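Local coordinates for putative iron binding protein (Bordetella pertussis Tohama I, PDB 1Y9U) that binds ferric iron through tyrosine side chains and probably serves as the periplasmic solute-binding protein of an iron uptake system, at residues 115-120 / 128-133. Numbering follows the deposited sequence.
Sequences LKLDSF and PKWKGK
Trp130 O accepts a 2.9 Å hydrogen bond from Lys133 N and so closes a type II beta turn, with Gly132 at positive phi. Just upstream, Lys131 N bonds to Pro128 O at 3.1 Å across the short 3-10 segment. These bonds fix the backbone from which the indole of Trp130 reaches across to residues 115-120. With CG anti to its carbonyl carbon (chi1 -64°), the indole points at that segment. Leu115 and Leu117 point back at it from the other side. Both use their CD2 methyl, and both meet the far corner of the six-membered ring. Leu115 CD2 lies 4.0 Å from Trp130 CH2, and Leu117 CD2 lies 4.2 Å from that same atom. Phe120 runs by in the reverse sense, at the pyrrole side. Its CE1 is 3.9 Å from Trp130 NE1, which sits at the edge of the phenyl ring, near its plane. The Phe120 ring and the five-membered ring of Trp130 are inclined at 59°, an oblique pairing. Within its own segment, Lys129 CG lies 4.1 Å above the indole plane, toward the rim.

Ile193 touches Leu115, Leu117, Phe120 and Trp130, so the group packs against strand 193-197. Leu109 of strand 100-112 adds contacts to Leu117 and Phe120. The contact thus ties together two parts of the connection between strands 100-112 and 134-135, away from the iron-binding tyrosines Tyr143, Tyr199 and Tyr200.

The two segments bury 144 Å² in total, and Trp130 supplies 79 Å² of it. Cohesion across them is probably van der Waals, from burying hydrocarbon and ring surface, and Trp130 NE1 meets ring carbons of Phe120 rather than an acceptor from that segment.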
loop_
_atom_site.group_PDB
_atom_site.type_symbol
_atom_site.label_atom_id
_atom_site.label_comp_id
_atom_site.label_asym_id
_atom_site.label_seq_id
_atom_site.Cartn_x
_atom_site.Cartn_y
_atom_site.Cartn_z
ATOM N N LEU A 115 -15.442 -2.269 -21.272
ATOM C CA LEU A 115 -16.446 -1.344 -20.749
ATOM C C LEU A 115 -16.037 0.079 -21.080
ATOM O O LEU A 115 -14.881 0.444 -20.974
ATOM C CB LEU A 115 -16.574 -1.534 -19.232
ATOM C CG LEU A 115 -17.895 -1.146 -18.580
ATOM C CD1 LEU A 115 -18.968 -2.147 -18.966
ATOM C CD2 LEU A 115 -17.761 -1.118 -17.072
ATOM N N LYS A 116 -16.999 0.893 -21.485
ATOM C CA LYS A 116 -16.735 2.283 -21.768
ATOM C C LYS A 116 -16.740 3.054 -20.452
ATOM O O LYS A 116 -17.785 3.424 -19.934
ATOM C CB LYS A 116 -17.773 2.852 -22.751
ATOM C CG LYS A 116 -17.164 3.239 -24.092
ATOM C CD LYS A 116 -16.523 2.067 -24.829
ATOM C CE LYS A 116 -15.792 2.540 -26.092
ATOM N NZ LYS A 116 -14.404 1.989 -26.230
ATOM N N LEU A 117 -15.545 3.249 -19.915
ATOM C CA LEU A 117 -15.324 3.882 -18.623
ATOM C C LEU A 117 -13.864 4.334 -18.601
ATOM O O LEU A 117 -12.969 3.489 -18.490
ATOM C CB LEU A 117 -15.630 2.891 -17.502
ATOM C CG LEU A 117 -15.724 3.452 -16.083
ATOM C CD1 LEU A 117 -16.833 4.493 -15.960
ATOM C CD2 LEU A 117 -15.972 2.332 -15.072
ATOM N N ASP A 118 -13.645 5.642 -18.753
ATOM C CA ASP A 118 -12.319 6.251 -18.933
ATOM C C ASP A 118 -11.749 6.792 -17.635
ATOM O O ASP A 118 -10.531 6.923 -17.489
ATOM C CB ASP A 118 -12.389 7.424 -19.946
ATOM C CG ASP A 118 -12.663 6.968 -21.373
ATOM O OD1 ASP A 118 -12.367 5.796 -21.710
ATOM O OD2 ASP A 118 -13.153 7.729 -22.233
ATOM N N SER A 119 -12.641 7.148 -16.716
ATOM C CA SER A 119 -12.253 7.786 -15.467
ATOM C C SER A 119 -13.303 7.461 -14.422
ATOM O O SER A 119 -14.385 6.956 -14.722
ATOM C CB SER A 119 -12.148 9.296 -15.661
ATOM O OG SER A 119 -13.415 9.853 -15.930
ATOM N N PHE A 120 -12.991 7.763 -13.176
ATOM C CA PHE A 120 -13.904 7.426 -12.071
ATOM C C PHE A 120 -13.544 8.224 -10.850
ATOM O O PHE A 120 -12.361 8.477 -10.601
ATOM C CB PHE A 120 -13.731 5.933 -11.730
ATOM C CG PHE A 120 -14.966 5.232 -11.183
ATOM C CD1 PHE A 120 -16.024 4.940 -12.004
ATOM C CD2 PHE A 120 -15.017 4.773 -9.870
ATOM C CE1 PHE A 120 -17.108 4.242 -11.538
ATOM C CE2 PHE A 120 -16.122 4.075 -9.415
ATOM C CZ PHE A 120 -17.149 3.796 -10.245
ATOM N N PRO A 128 -26.553 4.295 -8.183
ATOM C CA PRO A 128 -27.548 3.244 -8.356
ATOM C C PRO A 128 -27.420 2.411 -9.658
ATOM O O PRO A 128 -27.831 1.253 -9.691
ATOM C CB PRO A 128 -28.861 4.054 -8.325
ATOM C CG PRO A 128 -28.566 5.171 -7.465
ATOM C CD PRO A 128 -27.174 5.575 -7.801
ATOM N N LYS A 129 -26.815 2.975 -10.689
ATOM C CA LYS A 129 -26.725 2.253 -11.956
ATOM C C LYS A 129 -25.761 1.078 -11.891
ATOM O O LYS A 129 -25.816 0.209 -12.748
ATOM C CB LYS A 129 -26.300 3.162 -13.078
ATOM C CG LYS A 129 -24.846 3.484 -13.106
ATOM C CD LYS A 129 -24.592 4.503 -14.171
ATOM C CE LYS A 129 -23.234 5.125 -14.047
ATOM N NZ LYS A 129 -23.069 6.123 -15.147
ATOM N N TRP A 130 -24.900 1.032 -10.874
ATOM C CA TRP A 130 -23.982 -0.081 -10.707
ATOM C C TRP A 130 -24.591 -1.242 -9.927
ATOM O O TRP A 130 -23.886 -2.202 -9.593
ATOM C CB TRP A 130 -22.661 0.388 -10.069
ATOM C CG TRP A 130 -21.899 1.339 -10.919
ATOM C CD1 TRP A 130 -21.570 2.640 -10.635
ATOM C CD2 TRP A 130 -21.318 1.053 -12.201
ATOM N NE1 TRP A 130 -20.830 3.179 -11.661
ATOM C CE2 TRP A 130 -20.672 2.230 -12.641
ATOM C CE3 TRP A 130 -21.280 -0.093 -13.029
ATOM C CZ2 TRP A 130 -19.998 2.302 -13.870
ATOM C CZ3 TRP A 130 -20.600 -0.019 -14.244
ATOM C CH2 TRP A 130 -19.978 1.174 -14.651
ATOM N N LYS A 131 -25.911 -1.230 -9.671
ATOM C CA LYS A 131 -26.495 -2.282 -8.864
ATOM C C LYS A 131 -26.273 -3.648 -9.508
ATOM O O LYS A 131 -26.543 -3.845 -10.705
ATOM C CB LYS A 131 -27.996 -2.056 -8.617
ATOM C CG LYS A 131 -28.487 -3.013 -7.576
ATOM C CD LYS A 131 -29.864 -2.831 -7.092
ATOM C CE LYS A 131 -30.140 -3.920 -6.066
ATOM N NZ LYS A 131 -31.521 -3.867 -5.530
ATOM N N GLY A 132 -25.772 -4.579 -8.717
ATOM C CA GLY A 132 -25.540 -5.935 -9.175
ATOM C C GLY A 132 -24.257 -6.086 -9.962
ATOM O O GLY A 132 -23.999 -7.179 -10.468
ATOM N N LYS A 133 -23.439 -5.033 -10.036
ATOM C CA LYS A 133 -22.310 -4.997 -10.962
ATOM C C LYS A 133 -20.944 -4.781 -10.303
ATOM O O LYS A 133 -19.943 -4.670 -11.000
ATOM C CB LYS A 133 -22.519 -3.936 -12.042
ATOM C CG LYS A 133 -23.726 -4.190 -12.937
ATOM C CD LYS A 133 -23.890 -3.092 -13.963
ATOM C CE LYS A 133 -24.908 -3.496 -15.044
ATOM N NZ LYS A 133 -25.043 -2.468 -16.117
#